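Long-range contacts in transcription elongation factor SPT6 (Candida glabrata, PDB 3PJP), which binds the phosphorylated C-terminal repeat domain of RNA polymerase II through the tandem SH2 domain described here, and probably acts as a histone H3-H4 chaperone during transcription elongation: residues Val7-Pro11 / Leu86-Ile90; Lys97-Glu103 / Leu166-Phe171; Val118-Ile122 / Val134-Ser138; Ser126-Lys131 / Lys152-Glu156. One frame throughout, in Å; residues are numbered along the deposited sequence.

Contact 1 (Val7-Pro11 / Leu86-Ile90); sequences VINHP and LDQII
His10 and Leu86 bring the two backbones nearest, with their CA atoms 8.1 Å apart. Residues 7-11 are an extended loop before strand 13-14. Residues 86-90 are the first residues of helix 86-105, and the Ile90 N to Leu86 O bond is already helical. At this spacing side chains do the joining.

The His10 ring reaches across to the helix. Its CG is anti to the backbone N (chi1 -169°), which carries the ring forward to Asp87. NE2 donates to Asp87 OD1 at 3.0 Å. The N-H...O angle is 138°, so the bond is bent. OD1 sits near the ring plane at its edge, but NE2 meets the carboxylate from above its plane. ND1 accepts from the backbone N of Tyr12, while the N-H of NE2 points to Asp87. Together the two bonds fix the ring flip and fit a neutral ring with its proton on NE2.

Apolar groups fill in around this bond. Ile90 CD1 lies 3.3 Å from His10 NE2, at an oblique approach. Leu86 CB comes within 4.1 Å of His10 CD2. Deeper down, Ile8 CG2 touches Leu86 CD1 at 4.0 Å, the two side chains crossing at about a right angle. His10 and Leu86 also rest on Ile35 of strand 33-37. The arrangement is a His-carboxylate hydrogen bond that ties the N-terminal segment to the start of a helix packed on the first SH2 sheet.

Contact 2 (Lys97-Glu103 / Leu166-Phe171); sequences KIRLLNE and LTHTGF
Leu100 points at the loop 166-171 and meets it with both methyl groups. CD1 turns to the backbone of the loop and lies 3.4 Å from Thr167 O and equally near Gly170 N. CD2 turns to the Phe171 ring and reaches CE2 at 3.9 Å. Chi1 of -70° places CG of Leu100 beside the backbone N, and chi2 of 160° then sends CD1 to the loop and CD2 to the ring. The Phe171 ring also presents its edge to the helix backbone: Leu100 O lies in the ring plane, 3.4 Å from CZ.

Leu166 packs beside this pair. Its CD1 touches Leu100 CB at 3.7 Å, and its CD2 touches Leu101 CB and the aliphatic part of Lys97. The contact joins helix 86-105, which starts against the first SH2 sheet, to the turn after strand 159-166 of the second sheet. It thus belongs to the interface between the two halves of the tandem SH2 domain.

Lys97 is extended beyond CG and crosses Leu166 at an angle. CG lies 3.8 Å from Thr167 O, and CE approaches Leu166 O. Its NZ goes further, to a salt bridge with Glu79 and hydrogen bonds with Tyr93 and Gln57. The loop is shaped by an ST turn, in which Thr167 OG1 accepts from Thr169 N at 3.1 Å. Asn177 ND2 is a further partner of that hydroxyl. At the far end of the helix segment, Glu103 OE2 lies near the Phe171 ring edge and is bonded to Val181 N.

Contact 3 (Val118-Ile122 / Val134-Ser138); sequences VVKFI and VYYFS
Tyr136 is the main bump on the strand, and three helix side chains form the hollow that receives it. Val118 CG1 meets its CB at 4.0 Å. Ile122 CG1 lies at the ring edge, 3.6 Å from CD2. Phe121 borders the outer end of the ring, with its CD2 3.4 Å from Tyr136 CE2. The tyrosine CG is anti to the carbonyl carbon (chi1 -66°), and this swings the ring toward Phe121, past Ile122.

The two aromatic rings meet obliquely. Their centroids are 5.4 Å apart and their planes are at 77°. The hydroxyl of Tyr136 comes to the edge of the Phe121 ring, near its plane and next to CE2. Both rings also make a cation-pi contact with Lys111.

Helix 115-128 and strand 134-139 belong to a beta-alpha-beta unit that starts at strand 110-111, in the second SH2 half. Helix and strand segments run nearly antiparallel, at 164°, with their axes 9.4 Å apart. Side chains alternate along the strand, so Val134, Tyr136 and Ser138 face the helix. Tyr135 and Phe137 point to the other side of the sheet and meet helix 181-191 there.

At one end of the interface the knob is Ile122. Its CG2 presses on Val134 CG1 at 3.6 Å, and its CG1 also approaches that methyl. At the other end Val118 CG2 lies over Ser138, 3.9 Å from its CB and also near its OG. Val118 and Ile122 both continue onto Ile150 of the neighbouring strand 146-152.

Contact 4 (Ser126-Lys131 / Lys152-Glu156); sequences SKVNPK and KLNAE
Pro130 and Ala155 join two turns at one end of the second SH2 half: the chain leaving helix 115-128 and the loop between strands 146-152 and 159-166. Ala155 N donates to Pro130 O at 2.8 Å. The N-H...O angle is 164°, so the bond is nearly straight. Beside it, Pro130 CB touches Ala155 CB at 3.6 Å.

Ser126, in the last turn of the helix, lies against the shaft of Lys152. Its OG is anti to the backbone N (chi1 -177°), which turns the hydroxyl toward the lysine. OG is 3.2 Å from Lys152 CE, and Ser126 CB also touches the neighbouring CD. The lysine chain is extended as far as CE and bends at its last torsion (chi4 79°). This bend brings NZ to Ser157 O, to which it is hydrogen-bonded.

The CG of Asn154 sits between its backbone N and carbonyl carbon. From there OD1 folds back over its own loop, with a weak bond from Glu156 N and another bond to Ser157 OG. The side chain therefore braces the loop, while its CB lies 3.3 Å from Pro130 O.

Two waters complete the contact. One donates to Pro130 O and to Glu156 OE1, so the proline carbonyl has two donors. The other links the two backbones, donating to Lys131 O at 2.8 Å and to Leu153 O at 2.7 Å.

In the fold
The contacts follow the long axis of the tandem SH2 domain. Contact 1 lies at the first sheet, contact 2 at the junction of the two halves, and contacts 3 and 4 in the second half. Contacts 1 and 2 use the start and a later part of helix 86-105; their centres are about 21 Å apart. Contact 3 lies equally far from contact 2, on the other side. Contacts 3 and 4 share helix 115-128 and touch directly: Val134 N lies 3.0 Å from Lys152 O, a probable hydrogen bond, and Ile122 CG2 packs on Lys152 CB. Contacts 1 and 4 are the most distant pair, with centres about 51 Å apart.

Contact 1 (Val7-Pro11 / Leu86-Ile90)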
# COMPACT_ATOMS: atom_id res chain seq x y z
N VAL A 7 -29.17 -1.36 -3.91
CA VAL A 7 -29.11 0.10 -3.97
C VAL A 7 -28.08 0.64 -2.99
O VAL A 7 -28.18 0.40 -1.78
CB VAL A 7 -30.49 0.72 -3.67
CG1 VAL A 7 -30.38 2.23 -3.46
CG2 VAL A 7 -31.48 0.39 -4.79
N ILE A 8 -27.10 1.38 -3.51
CA ILE A 8 -26.13 2.06 -2.65
C ILE A 8 -26.13 3.57 -2.91
O ILE A 8 -25.73 4.03 -3.98
CB ILE A 8 -24.69 1.54 -2.86
CG1 ILE A 8 -24.57 0.07 -2.45
CG2 ILE A 8 -23.71 2.40 -2.07
CD1 ILE A 8 -24.63 -0.18 -0.96
N ASN A 9 -26.58 4.33 -1.91
CA ASN A 9 -26.67 5.78 -2.04
C ASN A 9 -25.42 6.51 -1.57
O ASN A 9 -25.39 7.05 -0.47
CB ASN A 9 -27.88 6.30 -1.25
CG ASN A 9 -29.16 5.58 -1.59
OD1 ASN A 9 -29.86 5.07 -0.71
ND2 ASN A 9 -29.48 5.51 -2.89
N HIS A 10 -24.40 6.51 -2.41
CA HIS A 10 -23.18 7.25 -2.11
C HIS A 10 -22.66 7.92 -3.38
O HIS A 10 -22.66 7.31 -4.45
CB HIS A 10 -22.11 6.33 -1.52
CG HIS A 10 -20.93 7.06 -0.96
ND1 HIS A 10 -19.97 7.65 -1.75
CD2 HIS A 10 -20.55 7.29 0.32
CE1 HIS A 10 -19.06 8.23 -0.99
NE2 HIS A 10 -19.38 8.02 0.28
N PRO A 11 -22.19 9.16 -3.25
CA PRO A 11 -21.71 9.95 -4.40
C PRO A 11 -20.64 9.25 -5.23
O PRO A 11 -20.56 9.50 -6.43
CB PRO A 11 -21.13 11.21 -3.75
CG PRO A 11 -21.81 11.32 -2.45
CD PRO A 11 -22.07 9.91 -1.99
N LEU A 86 -19.71 3.66 4.86
CA LEU A 86 -18.75 3.95 3.80
C LEU A 86 -18.02 5.26 4.04
O LEU A 86 -16.83 5.38 3.74
CB LEU A 86 -19.45 4.00 2.44
CG LEU A 86 -19.97 2.65 1.93
CD1 LEU A 86 -20.92 2.86 0.76
CD2 LEU A 86 -18.84 1.74 1.51
N ASP A 87 -18.70 6.27 4.57
CA ASP A 87 -18.03 7.53 4.81
C ASP A 87 -16.92 7.40 5.85
O ASP A 87 -15.88 8.05 5.76
CB ASP A 87 -19.02 8.62 5.23
CG ASP A 87 -19.83 9.13 4.06
OD1 ASP A 87 -19.26 9.29 2.96
OD2 ASP A 87 -21.04 9.36 4.23
N GLN A 88 -17.14 6.55 6.84
CA GLN A 88 -16.13 6.31 7.87
C GLN A 88 -14.91 5.61 7.27
O GLN A 88 -13.77 5.91 7.63
CB GLN A 88 -16.68 5.50 9.05
CG GLN A 88 -15.69 5.38 10.21
CD GLN A 88 -16.15 4.43 11.28
OE1 GLN A 88 -17.18 3.77 11.13
NE2 GLN A 88 -15.41 4.36 12.37
N ILE A 89 -15.16 4.67 6.36
CA ILE A 89 -14.08 4.00 5.63
C ILE A 89 -13.27 5.01 4.84
O ILE A 89 -12.05 4.98 4.85
CB ILE A 89 -14.60 2.89 4.69
CG1 ILE A 89 -15.14 1.72 5.51
CG2 ILE A 89 -13.50 2.39 3.73
CD1 ILE A 89 -15.87 0.68 4.70
N ILE A 90 -13.94 5.93 4.15
CA ILE A 90 -13.21 6.95 3.42
C ILE A 90 -12.29 7.79 4.32
O ILE A 90 -11.14 8.04 3.98
CB ILE A 90 -14.16 7.82 2.58
CG1 ILE A 90 -14.84 6.94 1.53
CG2 ILE A 90 -13.42 8.98 1.91
CD1 ILE A 90 -16.18 7.48 1.04

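Contact 2 (Lys97-Glu103 / Leu166-Phe171)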
# COMPACT_ATOMS: atom_id res chain seq x y z
N LYS A 97 -4.48 5.61 4.13
CA LYS A 97 -3.65 4.94 3.16
C LYS A 97 -3.04 5.92 2.16
O LYS A 97 -1.86 5.81 1.80
CB LYS A 97 -4.46 3.86 2.45
CG LYS A 97 -3.72 2.58 2.23
CD LYS A 97 -4.64 1.48 1.75
CE LYS A 97 -3.87 0.17 1.70
NZ LYS A 97 -4.76 -0.97 1.36
N ILE A 98 -3.84 6.88 1.69
CA ILE A 98 -3.31 7.90 0.78
C ILE A 98 -2.27 8.77 1.45
O ILE A 98 -1.23 9.07 0.87
CB ILE A 98 -4.45 8.78 0.22
CG1 ILE A 98 -5.37 7.93 -0.64
CG2 ILE A 98 -3.87 9.96 -0.58
CD1 ILE A 98 -6.70 8.63 -0.95
N ARG A 99 -2.53 9.18 2.69
CA ARG A 99 -1.57 9.93 3.49
C ARG A 99 -0.23 9.21 3.56
O ARG A 99 0.83 9.79 3.35
CB ARG A 99 -2.15 10.11 4.90
CG ARG A 99 -1.21 10.66 5.95
CD ARG A 99 -1.93 10.78 7.29
NE ARG A 99 -2.21 9.47 7.87
CZ ARG A 99 -1.31 8.77 8.54
NH1 ARG A 99 -0.08 9.25 8.70
NH2 ARG A 99 -1.63 7.58 9.05
N LEU A 100 -0.30 7.92 3.89
CA LEU A 100 0.90 7.12 4.09
C LEU A 100 1.65 6.91 2.77
O LEU A 100 2.88 6.92 2.74
CB LEU A 100 0.56 5.80 4.79
CG LEU A 100 0.14 5.96 6.27
CD1 LEU A 100 -0.63 4.74 6.76
CD2 LEU A 100 1.34 6.25 7.18
N LEU A 101 0.91 6.73 1.68
CA LEU A 101 1.54 6.56 0.37
C LEU A 101 2.35 7.81 0.06
O LEU A 101 3.50 7.74 -0.37
CB LEU A 101 0.48 6.36 -0.72
CG LEU A 101 0.97 6.36 -2.17
CD1 LEU A 101 2.07 5.31 -2.35
CD2 LEU A 101 -0.20 6.12 -3.14
N ASN A 102 1.75 8.97 0.30
CA ASN A 102 2.47 10.21 0.04
C ASN A 102 3.65 10.41 0.98
O ASN A 102 4.68 10.94 0.57
CB ASN A 102 1.52 11.42 0.08
CG ASN A 102 0.68 11.54 -1.20
OD1 ASN A 102 1.20 11.40 -2.30
ND2 ASN A 102 -0.61 11.77 -1.04
N GLU A 103 3.50 9.99 2.23
CA GLU A 103 4.61 10.06 3.19
C GLU A 103 5.83 9.29 2.67
O GLU A 103 6.95 9.80 2.69
CB GLU A 103 4.21 9.52 4.57
CG GLU A 103 5.22 9.81 5.68
CD GLU A 103 4.78 9.27 7.02
OE1 GLU A 103 3.56 9.27 7.30
OE2 GLU A 103 5.67 8.85 7.81
N LEU A 166 1.95 -1.36 2.07
CA LEU A 166 1.23 -0.18 2.54
C LEU A 166 -0.08 -0.64 3.17
O LEU A 166 -0.86 -1.33 2.51
CB LEU A 166 0.92 0.73 1.34
CG LEU A 166 0.04 1.94 1.66
CD1 LEU A 166 0.78 2.89 2.59
CD2 LEU A 166 -0.38 2.67 0.36
N THR A 167 -0.31 -0.29 4.43
CA THR A 167 -1.62 -0.55 5.04
C THR A 167 -2.25 0.76 5.50
O THR A 167 -1.65 1.83 5.38
CB THR A 167 -1.53 -1.50 6.25
OG1 THR A 167 -1.00 -0.78 7.37
CG2 THR A 167 -0.65 -2.71 5.92
N HIS A 168 -3.47 0.69 6.01
CA HIS A 168 -4.12 1.90 6.49
C HIS A 168 -3.56 2.39 7.82
O HIS A 168 -3.84 3.51 8.24
CB HIS A 168 -5.65 1.72 6.57
CG HIS A 168 -6.11 0.77 7.63
ND1 HIS A 168 -6.04 -0.60 7.49
CD2 HIS A 168 -6.69 0.99 8.84
CE1 HIS A 168 -6.54 -1.18 8.57
NE2 HIS A 168 -6.95 -0.24 9.40
N THR A 169 -2.73 1.57 8.46
CA THR A 169 -2.14 1.94 9.74
C THR A 169 -0.64 2.21 9.64
O THR A 169 -0.04 2.76 10.57
CB THR A 169 -2.40 0.89 10.85
OG1 THR A 169 -1.81 -0.36 10.49
CG2 THR A 169 -3.90 0.71 11.06
N GLY A 170 -0.02 1.85 8.52
CA GLY A 170 1.40 2.09 8.38
C GLY A 170 2.02 1.22 7.31
O GLY A 170 1.36 0.84 6.34
N PHE A 171 3.29 0.88 7.52
CA PHE A 171 4.08 0.14 6.54
C PHE A 171 4.48 -1.20 7.14
O PHE A 171 5.25 -1.25 8.12
CB PHE A 171 5.32 0.95 6.16
CG PHE A 171 5.01 2.37 5.80
CD1 PHE A 171 4.59 2.69 4.51
CD2 PHE A 171 5.11 3.38 6.74
CE1 PHE A 171 4.29 4.00 4.17
CE2 PHE A 171 4.82 4.69 6.42
CZ PHE A 171 4.40 5.01 5.13

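Contact 3 (Val118-Ile122 / Val134-Ser138)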
# COMPACT_ATOMS: atom_id res chain seq x y z
N VAL A 118 16.67 0.60 -9.67
CA VAL A 118 17.12 0.90 -8.32
C VAL A 118 18.24 -0.04 -7.90
O VAL A 118 19.19 0.37 -7.23
CB VAL A 118 15.94 0.90 -7.30
CG1 VAL A 118 16.47 1.04 -5.86
CG2 VAL A 118 14.97 2.01 -7.63
N VAL A 119 18.16 -1.31 -8.32
CA VAL A 119 19.25 -2.24 -8.08
C VAL A 119 20.54 -1.74 -8.72
O VAL A 119 21.60 -1.79 -8.10
CB VAL A 119 18.93 -3.65 -8.61
CG1 VAL A 119 20.20 -4.49 -8.71
CG2 VAL A 119 17.90 -4.33 -7.72
N LYS A 120 20.45 -1.26 -9.96
CA LYS A 120 21.63 -0.72 -10.63
C LYS A 120 22.15 0.53 -9.93
O LYS A 120 23.36 0.72 -9.82
CB LYS A 120 21.34 -0.43 -12.11
CG LYS A 120 22.56 0.05 -12.89
CD LYS A 120 22.25 0.20 -14.37
CE LYS A 120 23.48 0.67 -15.14
NZ LYS A 120 23.18 0.87 -16.59
N PHE A 121 21.25 1.39 -9.46
CA PHE A 121 21.69 2.59 -8.75
C PHE A 121 22.49 2.21 -7.51
O PHE A 121 23.50 2.84 -7.19
CB PHE A 121 20.52 3.49 -8.38
CG PHE A 121 20.95 4.81 -7.83
CD1 PHE A 121 21.06 5.92 -8.65
CD2 PHE A 121 21.27 4.95 -6.48
CE1 PHE A 121 21.47 7.14 -8.14
CE2 PHE A 121 21.68 6.16 -5.97
CZ PHE A 121 21.77 7.26 -6.80
N ILE A 122 22.03 1.18 -6.82
CA ILE A 122 22.69 0.72 -5.60
C ILE A 122 24.02 0.02 -5.88
O ILE A 122 25.00 0.25 -5.18
CB ILE A 122 21.76 -0.17 -4.77
CG1 ILE A 122 20.65 0.68 -4.16
CG2 ILE A 122 22.53 -0.91 -3.68
CD1 ILE A 122 19.55 -0.11 -3.51
N VAL A 134 23.77 1.43 1.97
CA VAL A 134 22.79 2.25 1.29
C VAL A 134 21.48 1.50 1.24
O VAL A 134 21.46 0.27 1.25
CB VAL A 134 23.25 2.65 -0.13
CG1 VAL A 134 23.27 1.43 -1.04
CG2 VAL A 134 22.35 3.74 -0.70
N TYR A 135 20.38 2.24 1.21
CA TYR A 135 19.07 1.63 1.01
C TYR A 135 18.08 2.62 0.41
O TYR A 135 18.13 3.82 0.69
CB TYR A 135 18.52 1.03 2.31
CG TYR A 135 18.11 2.02 3.39
CD1 TYR A 135 16.78 2.40 3.55
CD2 TYR A 135 19.04 2.54 4.28
CE1 TYR A 135 16.40 3.28 4.55
CE2 TYR A 135 18.67 3.42 5.29
CZ TYR A 135 17.34 3.79 5.41
OH TYR A 135 16.96 4.66 6.40
N TYR A 136 17.19 2.10 -0.44
CA TYR A 136 16.14 2.90 -1.07
C TYR A 136 14.82 2.15 -1.04
O TYR A 136 14.80 0.93 -0.99
CB TYR A 136 16.52 3.21 -2.51
CG TYR A 136 17.73 4.11 -2.61
CD1 TYR A 136 17.70 5.39 -2.08
CD2 TYR A 136 18.89 3.67 -3.24
CE1 TYR A 136 18.81 6.22 -2.17
CE2 TYR A 136 20.00 4.50 -3.33
CZ TYR A 136 19.95 5.77 -2.79
OH TYR A 136 21.05 6.59 -2.88
N PHE A 137 13.72 2.91 -1.07
CA PHE A 137 12.39 2.36 -1.29
C PHE A 137 11.99 2.70 -2.72
O PHE A 137 12.36 3.76 -3.24
CB PHE A 137 11.37 3.00 -0.33
CG PHE A 137 11.70 2.80 1.12
CD1 PHE A 137 11.37 1.62 1.76
CD2 PHE A 137 12.32 3.80 1.84
CE1 PHE A 137 11.66 1.44 3.10
CE2 PHE A 137 12.62 3.62 3.18
CZ PHE A 137 12.29 2.45 3.81
N SER A 138 11.24 1.81 -3.35
CA SER A 138 10.64 2.08 -4.65
C SER A 138 9.30 1.36 -4.80
O SER A 138 8.97 0.46 -4.02
CB SER A 138 11.61 1.67 -5.77
OG SER A 138 11.88 0.29 -5.72

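Contact 4 (Ser126-Lys131 / Lys152-Glu156)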
# COMPACT_ATOMS: atom_id res chain seq x y z
N SER A 126 27.46 1.51 -4.53
CA SER A 126 28.34 0.69 -3.72
C SER A 126 29.75 0.66 -4.30
O SER A 126 30.73 0.61 -3.57
CB SER A 126 27.79 -0.73 -3.60
OG SER A 126 28.61 -1.52 -2.75
N LYS A 127 29.84 0.69 -5.63
CA LYS A 127 31.12 0.70 -6.32
C LYS A 127 31.96 1.88 -5.84
O LYS A 127 33.13 1.73 -5.49
CB LYS A 127 30.91 0.81 -7.83
CG LYS A 127 31.87 -0.01 -8.67
CD LYS A 127 31.39 -1.44 -8.82
CE LYS A 127 30.05 -1.50 -9.53
NZ LYS A 127 29.54 -2.90 -9.65
N VAL A 128 31.34 3.06 -5.82
CA VAL A 128 32.00 4.30 -5.44
C VAL A 128 32.23 4.39 -3.94
O VAL A 128 33.27 4.86 -3.49
CB VAL A 128 31.18 5.52 -5.89
CG1 VAL A 128 31.82 6.81 -5.41
CG2 VAL A 128 31.02 5.52 -7.41
N ASN A 129 31.25 3.93 -3.16
CA ASN A 129 31.34 3.98 -1.71
C ASN A 129 31.27 2.59 -1.08
O ASN A 129 30.28 2.23 -0.45
CB ASN A 129 30.22 4.86 -1.14
CG ASN A 129 30.28 6.27 -1.67
OD1 ASN A 129 29.67 6.58 -2.70
ND2 ASN A 129 31.01 7.14 -0.98
N PRO A 130 32.36 1.81 -1.23
CA PRO A 130 32.42 0.40 -0.85
C PRO A 130 32.26 0.16 0.65
O PRO A 130 31.96 -0.96 1.05
CB PRO A 130 33.83 -0.03 -1.28
CG PRO A 130 34.29 1.03 -2.23
CD PRO A 130 33.64 2.29 -1.77
N LYS A 131 32.45 1.20 1.46
CA LYS A 131 32.33 1.03 2.90
C LYS A 131 31.01 1.52 3.47
O LYS A 131 30.72 1.30 4.64
CB LYS A 131 33.49 1.71 3.63
CG LYS A 131 34.63 0.75 3.98
CD LYS A 131 35.95 1.22 3.40
CE LYS A 131 36.88 1.75 4.49
NZ LYS A 131 38.18 2.21 3.91
N LYS A 152 22.18 -2.65 0.53
CA LYS A 152 23.47 -3.31 0.46
C LYS A 152 24.34 -2.69 1.55
O LYS A 152 24.48 -1.47 1.63
CB LYS A 152 24.07 -3.08 -0.93
CG LYS A 152 25.32 -3.87 -1.24
CD LYS A 152 25.78 -3.58 -2.67
CE LYS A 152 27.06 -4.32 -3.03
NZ LYS A 152 26.76 -5.73 -3.36
N LEU A 153 24.91 -3.55 2.40
CA LEU A 153 25.65 -3.13 3.57
C LEU A 153 27.03 -2.53 3.24
O LEU A 153 27.45 -1.54 3.83
CB LEU A 153 25.83 -4.32 4.52
CG LEU A 153 26.63 -4.04 5.79
CD1 LEU A 153 25.80 -3.25 6.80
CD2 LEU A 153 27.14 -5.34 6.40
N ASN A 154 27.71 -3.16 2.29
CA ASN A 154 29.02 -2.71 1.83
C ASN A 154 29.42 -3.53 0.62
O ASN A 154 28.69 -4.43 0.20
CB ASN A 154 30.06 -2.84 2.94
CG ASN A 154 30.14 -4.26 3.49
OD1 ASN A 154 30.17 -5.23 2.73
ND2 ASN A 154 30.15 -4.38 4.81
N ALA A 155 30.59 -3.23 0.06
CA ALA A 155 31.03 -3.88 -1.17
C ALA A 155 31.21 -5.40 -1.03
O ALA A 155 31.11 -6.13 -2.00
CB ALA A 155 32.31 -3.24 -1.67
N GLU A 156 31.47 -5.86 0.19
CA GLU A 156 31.73 -7.28 0.42
C GLU A 156 30.46 -8.07 0.73
O GLU A 156 30.51 -9.28 0.94
CB GLU A 156 32.75 -7.47 1.55
CG GLU A 156 34.11 -6.86 1.26
CD GLU A 156 34.11 -5.35 1.37
OE1 GLU A 156 33.51 -4.82 2.33
OE2 GLU A 156 34.71 -4.69 0.49
O HOH W 1 33.88 -2.19 3.01
O HOH W 2 28.75 -0.28 5.78